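PDB 1Z03: 2-oxo-1,2-dihydroquinoline 8-monooxygenase, oxygenase component from Pseudomonas putida, which probably hydroxylates 2-oxo-1,2-dihydroquinoline at carbon 8, using a Rieske-type [2Fe-2S] cluster and a mononuclear iron. Local coordinates for residues Q314-V319 with H326-I331; L169-P174 with R293-L298. One frame throughout, in Å; residues are numbered along the deposited sequence.

Contact 1 of 2, residues Q314-V319 with H326-I331; sequences QYEWYV and HEYWEI. With OCH (quinolin-2(1H)-one), chain I.
Y328 gives its hydroxyl proton to E316, with OH 2.7 Å from OE2 and coming from above the carboxylate plane, while the ring stands almost square to that plane (87°). A glutamate suits the place because its carboxylate is an acceptor for that buried hydroxyl, reached with CG anti to the carbonyl carbon (chi1 -58°) and the chain beyond extended. On its own strand, Y318 OH lies 2.5 Å from E316 OE1, shorter than a normal hydrogen bond, so the exact geometry there is doubtful. Q314 adds a weak bond from NE2 to OE2; its amide nitrogen is also bonded to N362 OD1 and lies 3.5 Å from C5 of the bound quinolinone. The polar cluster therefore borders the substrate pocket, with the side chain of E316 about 7 Å from the bound iron. Between the backbones, the antiparallel pairs Y315–I331, W317–W329 and V319–E327 are each closed by two hydrogen bonds. Around W317 and W329, on the other face, the packing is mostly apolar. The edge of W317 points at the face of W329 with planes at 73°, and W317 CB lies 3.8 Å from W329 CB. I331 CD1 abuts the W317 ring edge, 3.8 Å from W317 CZ3. Bulky indoles suit this face, where P46 of strand 43-49 packs on both and H202 stacks on W329. The two strands form a hairpin inside the seven-stranded sheet of the catalytic domain, flanked by strands 301-305 and 196-206, and helix 209-213 covers Y318 and H326.

Contact 2 of 2, residues L169-P174 with R293-L298; sequences LPFRFP and RTSVVL. With OCH (quinolin-2(1H)-one), chain I.
V297 reaches from its strand into the bend made by L169, P170 and F171, and its side chain can be followed branch by branch. CB points toward the 169-174 segment and sends out two methyls. CG1, anti to the carbonyl carbon (chi1 -57°), goes to F171: it sits over one face of the ring, offset toward the rim and 3.8 Å from CE1, in a CH-pi contact. CG2 instead meets the peptide link ahead of P170, lying 3.7 Å from both L169 C and P170 N. A branched valine suits the spot because it serves ring and backbone at once; an alanine here would probably leave a gap over one face of the F171 ring and beside the proline peptide. Two residues back along the strand, on the same face, S295 presents OG at the F171 edge, 4.4 Å from CD1, a loose approach fitting a small side chain. At the far end the side chains of R293 and F173 cross, with guanidinium and ring planes 25° apart and R293 NH1 3.5 Å from F173 CZ. The guanidinium is fixed elsewhere, by a salt bridge from NE to E305 and by bonds to the carbonyls of F180 and P181, and F173 simply packs beside it. On the opposite face of the strand T294 CG2 lies 3.7 Å from N2 of the quinolinone, while its hydroxyl bonds to Q264. The loop thus meets this strand mainly through aromatic and methyl packing, without a hydrogen bond between the two segments, a chemistry that asks for matching shapes, whereas the polar ends of R293 and T294 are satisfied by other parts of the chain.

Both contacts are buried and both belong to the same antiparallel sheet, but contact 1 lies about 4 Å from the centre of the chain, measured centre to centre, and contact 2 about 13 Å. Contact 1 pairs two neighbouring strands of that sheet, so backbone hydrogen bonds dominate; contact 2 lays an irregular loop on a strand two places from 313-320, with strand 301-305 between, and depends on side-chain fit. The two join directly where Y315 CE2 packs 3.7 Å from P170 CG. The face carrying E316 and T294 borders the quinolinone, which both contacts touch, whereas the loop covers the other face, alongside Y315 and W317.

Contact 1 of 2, residues Q314-V319 with H326-I331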
ATOM      1  N   GLN A 314      18.796 -30.644   9.061  1.00 17.40           N
ATOM      2  CA  GLN A 314      18.059 -29.387   8.945  1.00 17.24           C
ATOM      3  C   GLN A 314      16.839 -29.546   8.051  1.00 16.63           C
ATOM      4  O   GLN A 314      16.927 -30.098   6.960  1.00 17.56           O
ATOM      5  CB  GLN A 314      18.943 -28.258   8.385  1.00 18.84           C
ATOM      6  CG  GLN A 314      18.230 -26.886   8.360  1.00 18.39           C
ATOM      7  CD  GLN A 314      19.176 -25.706   8.179  1.00 19.49           C
ATOM      8  OE1 GLN A 314      20.300 -25.706   8.686  1.00 18.00           O
ATOM      9  NE2 GLN A 314      18.709 -24.677   7.470  1.00 18.94           N
ATOM     10  N   TYR A 315      15.698 -29.068   8.529  1.00 16.09           N
ATOM     11  CA  TYR A 315      14.458 -29.122   7.764  1.00 14.32           C
ATOM     12  C   TYR A 315      13.953 -27.698   7.574  1.00 15.12           C
ATOM     13  O   TYR A 315      14.062 -26.868   8.476  1.00 13.65           O
ATOM     14  CB  TYR A 315      13.381 -29.928   8.503  1.00 15.94           C
ATOM     15  CG  TYR A 315      13.657 -31.410   8.624  1.00 16.86           C
ATOM     16  CD1 TYR A 315      13.884 -31.997   9.869  1.00 18.68           C
ATOM     17  CD2 TYR A 315      13.698 -32.228   7.491  1.00 16.61           C
ATOM     18  CE1 TYR A 315      14.146 -33.364   9.984  1.00 17.47           C
ATOM     19  CE2 TYR A 315      13.961 -33.598   7.597  1.00 18.04           C
ATOM     20  CZ  TYR A 315      14.184 -34.157   8.844  1.00 17.82           C
ATOM     21  OH  TYR A 315      14.455 -35.505   8.947  1.00 19.58           O
ATOM     22  N   GLU A 316      13.407 -27.412   6.399  1.00 13.73           N
ATOM     23  CA  GLU A 316      12.856 -26.093   6.133  1.00 14.58           C
ATOM     24  C   GLU A 316      11.504 -26.227   5.453  1.00 14.43           C
ATOM     25  O   GLU A 316      11.274 -27.166   4.692  1.00 15.73           O
ATOM     26  CB  GLU A 316      13.789 -25.268   5.240  1.00 14.88           C
ATOM     27  CG  GLU A 316      15.194 -25.062   5.805  1.00 14.65           C
ATOM     28  CD  GLU A 316      15.970 -23.993   5.063  1.00 16.00           C
ATOM     29  OE1 GLU A 316      15.628 -23.697   3.900  1.00 16.71           O
ATOM     30  OE2 GLU A 316      16.937 -23.456   5.630  1.00 16.79           O
ATOM     31  N   TRP A 317      10.603 -25.300   5.772  1.00 12.70           N
ATOM     32  CA  TRP A 317       9.273 -25.255   5.176  1.00 12.44           C
ATOM     33  C   TRP A 317       9.115 -23.831   4.679  1.00 11.95           C
ATOM     34  O   TRP A 317       9.779 -22.923   5.177  1.00 11.19           O
ATOM     35  CB  TRP A 317       8.184 -25.525   6.209  1.00 12.97           C
ATOM     36  CG  TRP A 317       7.961 -26.970   6.543  1.00 12.80           C
ATOM     37  CD1 TRP A 317       7.009 -27.797   6.014  1.00 13.02           C
ATOM     38  CD2 TRP A 317       8.639 -27.727   7.550  1.00 12.38           C
ATOM     39  NE1 TRP A 317       7.044 -29.022   6.643  1.00 13.90           N
ATOM     40  CE2 TRP A 317       8.036 -29.006   7.589  1.00 12.92           C
ATOM     41  CE3 TRP A 317       9.695 -27.449   8.427  1.00 12.98           C
ATOM     42  CZ2 TRP A 317       8.455 -30.007   8.477  1.00 14.92           C
ATOM     43  CZ3 TRP A 317      10.110 -28.445   9.312  1.00 13.30           C
ATOM     44  CH2 TRP A 317       9.488 -29.707   9.330  1.00 11.59           C
ATOM     45  N   TYR A 318       8.240 -23.650   3.701  1.00 11.20           N
ATOM     46  CA  TYR A 318       7.957 -22.344   3.120  1.00 11.69           C
ATOM     47  C   TYR A 318       6.448 -22.405   2.957  1.00 11.41           C
ATOM     48  O   TYR A 318       5.919 -22.634   1.866  1.00 10.92           O
ATOM     49  CB  TYR A 318       8.663 -22.216   1.772  1.00 12.14           C
ATOM     50  CG  TYR A 318      10.082 -22.742   1.815  1.00 11.89           C
ATOM     51  CD1 TYR A 318      10.350 -24.101   1.627  1.00 13.35           C
ATOM     52  CD2 TYR A 318      11.150 -21.894   2.113  1.00 12.09           C
ATOM     53  CE1 TYR A 318      11.648 -24.603   1.737  1.00 13.90           C
ATOM     54  CE2 TYR A 318      12.451 -22.387   2.227  1.00 14.72           C
ATOM     55  CZ  TYR A 318      12.688 -23.738   2.033  1.00 15.66           C
ATOM     56  OH  TYR A 318      13.979 -24.204   2.097  1.00 16.37           O
ATOM     57  N   VAL A 319       5.764 -22.219   4.082  1.00 10.08           N
ATOM     58  CA  VAL A 319       4.319 -22.304   4.147  1.00 11.05           C
ATOM     59  C   VAL A 319       3.614 -21.099   3.553  1.00 13.00           C
ATOM     60  O   VAL A 319       3.803 -19.961   3.998  1.00 11.92           O
ATOM     61  CB  VAL A 319       3.866 -22.486   5.604  1.00 11.41           C
ATOM     62  CG1 VAL A 319       2.386 -22.767   5.650  1.00 10.98           C
ATOM     63  CG2 VAL A 319       4.660 -23.627   6.262  1.00 10.54           C
ATOM     64  N   HIS A 326       4.876 -15.917   2.939  1.00  9.06           N
ATOM     65  CA  HIS A 326       4.965 -17.300   3.385  1.00  9.69           C
ATOM     66  C   HIS A 326       5.624 -17.329   4.751  1.00 10.69           C
ATOM     67  O   HIS A 326       6.286 -16.380   5.148  1.00 11.56           O
ATOM     68  CB  HIS A 326       5.813 -18.128   2.412  1.00 10.13           C
ATOM     69  CG  HIS A 326       7.229 -17.656   2.293  1.00 10.52           C
ATOM     70  ND1 HIS A 326       7.597 -16.606   1.482  1.00  9.79           N
ATOM     71  CD2 HIS A 326       8.360 -18.058   2.925  1.00 10.86           C
ATOM     72  CE1 HIS A 326       8.891 -16.377   1.619  1.00 10.05           C
ATOM     73  NE2 HIS A 326       9.377 -17.244   2.489  1.00 10.83           N
ATOM     74  N   GLU A 327       5.432 -18.414   5.483  1.00 10.48           N
ATOM     75  CA  GLU A 327       6.064 -18.524   6.782  1.00 11.25           C
ATOM     76  C   GLU A 327       7.238 -19.482   6.594  1.00 12.11           C
ATOM     77  O   GLU A 327       7.050 -20.671   6.315  1.00 10.46           O
ATOM     78  CB  GLU A 327       5.080 -19.071   7.821  1.00 11.46           C
ATOM     79  CG  GLU A 327       5.553 -18.909   9.270  1.00 10.29           C
ATOM     80  CD  GLU A 327       5.717 -17.452   9.703  1.00 11.90           C
ATOM     81  OE1 GLU A 327       5.285 -16.540   8.961  1.00 10.93           O
ATOM     82  OE2 GLU A 327       6.273 -17.210  10.800  1.00 11.65           O
ATOM     83  N   TYR A 328       8.447 -18.941   6.727  1.00 11.76           N
ATOM     84  CA  TYR A 328       9.676 -19.709   6.569  1.00 13.05           C
ATOM     85  C   TYR A 328      10.086 -20.394   7.869  1.00 13.40           C
ATOM     86  O   TYR A 328      10.351 -19.716   8.868  1.00 13.86           O
ATOM     87  CB  TYR A 328      10.791 -18.775   6.103  1.00 13.77           C
ATOM     88  CG  TYR A 328      12.178 -19.379   6.142  1.00 17.06           C
ATOM     89  CD1 TYR A 328      12.482 -20.546   5.434  1.00 15.96           C
ATOM     90  CD2 TYR A 328      13.199 -18.770   6.875  1.00 18.13           C
ATOM     91  CE1 TYR A 328      13.771 -21.090   5.455  1.00 18.22           C
ATOM     92  CE2 TYR A 328      14.489 -19.304   6.900  1.00 20.34           C
ATOM     93  CZ  TYR A 328      14.766 -20.462   6.189  1.00 20.66           C
ATOM     94  OH  TYR A 328      16.042 -20.983   6.214  1.00 23.17           O
ATOM     95  N   TRP A 329      10.131 -21.729   7.853  1.00 13.12           N
ATOM     96  CA  TRP A 329      10.520 -22.517   9.024  1.00 13.02           C
ATOM     97  C   TRP A 329      11.930 -23.046   8.837  1.00 14.29           C
ATOM     98  O   TRP A 329      12.304 -23.501   7.763  1.00 13.06           O
ATOM     99  CB  TRP A 329       9.582 -23.706   9.227  1.00 12.33           C
ATOM    100  CG  TRP A 329       8.201 -23.332   9.655  1.00 12.77           C
ATOM    101  CD1 TRP A 329       7.265 -22.652   8.923  1.00 11.89           C
ATOM    102  CD2 TRP A 329       7.596 -23.615  10.920  1.00 12.12           C
ATOM    103  NE1 TRP A 329       6.114 -22.496   9.659  1.00 13.64           N
ATOM    104  CE2 TRP A 329       6.291 -23.075  10.889  1.00 11.95           C
ATOM    105  CE3 TRP A 329       8.030 -24.272  12.079  1.00 10.95           C
ATOM    106  CZ2 TRP A 329       5.415 -23.172  11.978  1.00 12.08           C
ATOM    107  CZ3 TRP A 329       7.159 -24.369  13.162  1.00 11.18           C
ATOM    108  CH2 TRP A 329       5.866 -23.821  13.104  1.00 11.09           C
ATOM    109  N   GLU A 330      12.696 -23.005   9.915  1.00 15.50           N
ATOM    110  CA  GLU A 330      14.078 -23.441   9.900  1.00 17.67           C
ATOM    111  C   GLU A 330      14.356 -24.188  11.203  1.00 16.51           C
ATOM    112  O   GLU A 330      14.426 -23.569  12.260  1.00 16.24           O
ATOM    113  CB  GLU A 330      14.934 -22.194   9.817  1.00 21.56           C
ATOM    114  CG  GLU A 330      16.339 -22.370   9.362  1.00 28.15           C
ATOM    115  CD  GLU A 330      17.033 -21.025   9.280  1.00 29.70           C
ATOM    116  OE1 GLU A 330      18.235 -21.001   8.952  1.00 32.78           O
ATOM    117  OE2 GLU A 330      16.370 -19.995   9.548  1.00 30.48           O
ATOM    118  N   ILE A 331      14.506 -25.509  11.137  1.00 16.97           N
ATOM    119  CA  ILE A 331      14.771 -26.281  12.348  1.00 16.12           C
ATOM    120  C   ILE A 331      15.914 -27.289  12.213  1.00 17.44           C
ATOM    121  O   ILE A 331      16.240 -27.742  11.116  1.00 16.47           O
ATOM    122  CB  ILE A 331      13.514 -27.071  12.824  1.00 15.79           C
ATOM    123  CG1 ILE A 331      13.204 -28.204  11.846  1.00 14.66           C
ATOM    124  CG2 ILE A 331      12.318 -26.149  12.936  1.00 15.08           C
ATOM    125  CD1 ILE A 331      12.166 -29.197  12.363  1.00 13.86           C
TER
HETATM  126  O1  OCH I4600      22.219 -26.908  -1.153  1.00 37.89           O
HETATM  127  N2  OCH I4600      21.070 -26.358   0.792  1.00 38.56           N
HETATM  128  C3  OCH I4600      21.031 -26.057   2.177  1.00 38.32           C
HETATM  129  C4  OCH I4600      19.784 -25.759   2.841  1.00 37.94           C
HETATM  130  C5  OCH I4600      19.814 -25.465   4.204  1.00 37.75           C
HETATM  131  C6  OCH I4600      21.050 -25.454   4.925  1.00 38.07           C
HETATM  132  C7  OCH I4600      22.255 -25.742   4.288  1.00 38.34           C
HETATM  133  C8  OCH I4600      22.289 -26.043   2.921  1.00 38.13           C
HETATM  134  C9  OCH I4600      23.565 -26.353   2.210  1.00 37.60           C
HETATM  135  C10 OCH I4600      23.582 -26.636   0.899  1.00 37.62           C
HETATM  136  C1  OCH I4600      22.285 -26.662   0.051  1.00 38.42           C

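Contact 2 of 2, residues L169-P174 with R293-L298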
ATOM      1  N   LEU A 169       6.068 -35.432   4.914  1.00 17.86           N
ATOM      2  CA  LEU A 169       7.336 -35.146   5.591  1.00 17.69           C
ATOM      3  C   LEU A 169       8.446 -35.831   4.791  1.00 17.92           C
ATOM      4  O   LEU A 169       8.203 -36.818   4.108  1.00 19.03           O
ATOM      5  CB  LEU A 169       7.330 -35.674   7.033  1.00 17.60           C
ATOM      6  CG  LEU A 169       6.428 -34.964   8.047  1.00 18.24           C
ATOM      7  CD1 LEU A 169       6.616 -35.599   9.419  1.00 16.58           C
ATOM      8  CD2 LEU A 169       6.776 -33.478   8.101  1.00 16.56           C
ATOM      9  N   PRO A 170       9.680 -35.320   4.871  1.00 17.94           N
ATOM     10  CA  PRO A 170      10.812 -35.899   4.138  1.00 17.88           C
ATOM     11  C   PRO A 170      11.021 -37.396   4.379  1.00 17.83           C
ATOM     12  O   PRO A 170      10.587 -37.932   5.394  1.00 17.79           O
ATOM     13  CB  PRO A 170      12.000 -35.079   4.637  1.00 17.26           C
ATOM     14  CG  PRO A 170      11.384 -33.754   4.969  1.00 18.56           C
ATOM     15  CD  PRO A 170      10.116 -34.166   5.674  1.00 17.27           C
ATOM     16  N   PHE A 171      11.693 -38.053   3.435  1.00 18.58           N
ATOM     17  CA  PHE A 171      11.994 -39.484   3.532  1.00 20.34           C
ATOM     18  C   PHE A 171      12.698 -39.787   4.856  1.00 20.52           C
ATOM     19  O   PHE A 171      13.520 -39.000   5.321  1.00 19.78           O
ATOM     20  CB  PHE A 171      12.897 -39.906   2.374  1.00 20.44           C
ATOM     21  CG  PHE A 171      12.374 -39.516   1.025  1.00 21.72           C
ATOM     22  CD1 PHE A 171      12.972 -38.487   0.301  1.00 22.33           C
ATOM     23  CD2 PHE A 171      11.275 -40.170   0.479  1.00 23.22           C
ATOM     24  CE1 PHE A 171      12.482 -38.114  -0.950  1.00 23.10           C
ATOM     25  CE2 PHE A 171      10.774 -39.806  -0.772  1.00 23.34           C
ATOM     26  CZ  PHE A 171      11.378 -38.776  -1.488  1.00 22.46           C
ATOM     27  N   ARG A 172      12.391 -40.933   5.451  1.00 20.73           N
ATOM     28  CA  ARG A 172      12.990 -41.279   6.730  1.00 22.12           C
ATOM     29  C   ARG A 172      14.137 -42.272   6.653  1.00 23.41           C
ATOM     30  O   ARG A 172      14.184 -43.126   5.769  1.00 23.29           O
ATOM     31  CB  ARG A 172      11.916 -41.826   7.673  1.00 21.05           C
ATOM     32  CG  ARG A 172      10.751 -40.881   7.880  1.00 22.20           C
ATOM     33  CD  ARG A 172       9.702 -41.490   8.776  1.00 21.07           C
ATOM     34  NE  ARG A 172      10.197 -41.665  10.131  1.00 21.57           N
ATOM     35  CZ  ARG A 172       9.454 -42.110  11.137  1.00 22.07           C
ATOM     36  NH1 ARG A 172       9.984 -42.236  12.348  1.00 22.57           N
ATOM     37  NH2 ARG A 172       8.179 -42.436  10.932  1.00 21.93           N
ATOM     38  N   PHE A 173      15.070 -42.134   7.591  1.00 24.22           N
ATOM     39  CA  PHE A 173      16.214 -43.029   7.709  1.00 24.14           C
ATOM     40  C   PHE A 173      16.220 -43.507   9.163  1.00 25.20           C
ATOM     41  O   PHE A 173      15.774 -42.791  10.066  1.00 25.41           O
ATOM     42  CB  PHE A 173      17.527 -42.304   7.395  1.00 23.28           C
ATOM     43  CG  PHE A 173      17.618 -41.782   5.983  1.00 24.40           C
ATOM     44  CD1 PHE A 173      17.089 -40.536   5.648  1.00 23.67           C
ATOM     45  CD2 PHE A 173      18.225 -42.542   4.984  1.00 23.53           C
ATOM     46  CE1 PHE A 173      17.165 -40.055   4.342  1.00 23.54           C
ATOM     47  CE2 PHE A 173      18.303 -42.074   3.678  1.00 25.16           C
ATOM     48  CZ  PHE A 173      17.769 -40.821   3.355  1.00 24.76           C
ATOM     49  N   PRO A 174      16.767 -44.704   9.419  1.00 25.84           N
ATOM     50  CA  PRO A 174      17.377 -45.618   8.447  1.00 27.18           C
ATOM     51  C   PRO A 174      16.398 -46.352   7.527  1.00 28.28           C
ATOM     52  O   PRO A 174      16.819 -47.087   6.628  1.00 29.05           O
ATOM     53  CB  PRO A 174      18.161 -46.572   9.339  1.00 26.03           C
ATOM     54  CG  PRO A 174      17.247 -46.699  10.530  1.00 27.03           C
ATOM     55  CD  PRO A 174      16.839 -45.263  10.783  1.00 26.94           C
ATOM     56  N   ARG A 293      23.378 -33.801   2.058  1.00 19.91           N
ATOM     57  CA  ARG A 293      22.531 -34.157   0.931  1.00 19.30           C
ATOM     58  C   ARG A 293      21.149 -33.527   1.052  1.00 16.96           C
ATOM     59  O   ARG A 293      20.523 -33.568   2.110  1.00 19.04           O
ATOM     60  CB  ARG A 293      22.394 -35.674   0.831  1.00 17.09           C
ATOM     61  CG  ARG A 293      21.581 -36.129  -0.361  1.00 17.11           C
ATOM     62  CD  ARG A 293      21.731 -37.616  -0.580  1.00 16.68           C
ATOM     63  NE  ARG A 293      21.223 -38.408   0.533  1.00 17.72           N
ATOM     64  CZ  ARG A 293      21.337 -39.733   0.611  1.00 18.96           C
ATOM     65  NH1 ARG A 293      20.841 -40.386   1.651  1.00 18.21           N
ATOM     66  NH2 ARG A 293      21.965 -40.402  -0.349  1.00 18.47           N
ATOM     67  N   THR A 294      20.670 -32.954  -0.044  1.00 16.42           N
ATOM     68  CA  THR A 294      19.364 -32.315  -0.043  1.00 16.60           C
ATOM     69  C   THR A 294      18.296 -33.076  -0.825  1.00 15.93           C
ATOM     70  O   THR A 294      18.571 -33.716  -1.845  1.00 16.80           O
ATOM     71  CB  THR A 294      19.447 -30.877  -0.603  1.00 15.74           C
ATOM     72  OG1 THR A 294      20.058 -30.904  -1.896  1.00 15.05           O
ATOM     73  CG2 THR A 294      20.272 -29.990   0.311  1.00 15.71           C
ATOM     74  N   SER A 295      17.069 -32.988  -0.325  1.00 15.68           N
ATOM     75  CA  SER A 295      15.914 -33.627  -0.937  1.00 16.03           C
ATOM     76  C   SER A 295      14.718 -32.732  -0.630  1.00 17.40           C
ATOM     77  O   SER A 295      14.758 -31.954   0.325  1.00 17.16           O
ATOM     78  CB  SER A 295      15.685 -35.014  -0.329  1.00 16.23           C
ATOM     79  OG  SER A 295      15.393 -34.932   1.059  1.00 15.54           O
ATOM     80  N   VAL A 296      13.668 -32.825  -1.443  1.00 16.31           N
ATOM     81  CA  VAL A 296      12.473 -32.030  -1.211  1.00 15.35           C
ATOM     82  C   VAL A 296      11.228 -32.854  -1.539  1.00 15.64           C
ATOM     83  O   VAL A 296      11.217 -33.625  -2.502  1.00 14.90           O
ATOM     84  CB  VAL A 296      12.499 -30.726  -2.051  1.00 14.76           C
ATOM     85  CG1 VAL A 296      12.586 -31.050  -3.532  1.00 14.76           C
ATOM     86  CG2 VAL A 296      11.259 -29.884  -1.749  1.00 14.07           C
ATOM     87  N   VAL A 297      10.193 -32.702  -0.715  1.00 15.05           N
ATOM     88  CA  VAL A 297       8.940 -33.427  -0.901  1.00 15.42           C
ATOM     89  C   VAL A 297       7.748 -32.472  -0.763  1.00 16.36           C
ATOM     90  O   VAL A 297       7.859 -31.421  -0.125  1.00 16.13           O
ATOM     91  CB  VAL A 297       8.780 -34.577   0.161  1.00 16.71           C
ATOM     92  CG1 VAL A 297       9.966 -35.533   0.102  1.00 16.26           C
ATOM     93  CG2 VAL A 297       8.658 -33.995   1.559  1.00 15.92           C
ATOM     94  N   LEU A 298       6.615 -32.831  -1.363  1.00 15.77           N
ATOM     95  CA  LEU A 298       5.409 -32.016  -1.259  1.00 15.65           C
ATOM     96  C   LEU A 298       5.017 -31.954   0.219  1.00 16.22           C
ATOM     97  O   LEU A 298       5.237 -32.915   0.965  1.00 16.72           O
ATOM     98  CB  LEU A 298       4.273 -32.644  -2.079  1.00 13.82           C
ATOM     99  CG  LEU A 298       4.238 -32.355  -3.587  1.00 15.20           C
ATOM    100  CD1 LEU A 298       3.316 -33.340  -4.290  1.00 14.09           C
ATOM    101  CD2 LEU A 298       3.765 -30.924  -3.826  1.00 14.81           C
TER
HETATM  102  O1  OCH I4600      22.219 -26.908  -1.153  1.00 37.89           O
HETATM  103  N2  OCH I4600      21.070 -26.358   0.792  1.00 38.56           N
HETATM  104  C3  OCH I4600      21.031 -26.057   2.177  1.00 38.32           C
HETATM  105  C4  OCH I4600      19.784 -25.759   2.841  1.00 37.94           C
HETATM  106  C5  OCH I4600      19.814 -25.465   4.204  1.00 37.75           C
HETATM  107  C6  OCH I4600      21.050 -25.454   4.925  1.00 38.07           C
HETATM  108  C7  OCH I4600      22.255 -25.742   4.288  1.00 38.34           C
HETATM  109  C8  OCH I4600      22.289 -26.043   2.921  1.00 38.13           C
HETATM  110  C9  OCH I4600      23.565 -26.353   2.210  1.00 37.60           C
HETATM  111  C10 OCH I4600      23.582 -26.636   0.899  1.00 37.62           C
HETATM  112  C1  OCH I4600      22.285 -26.662   0.051  1.00 38.42           C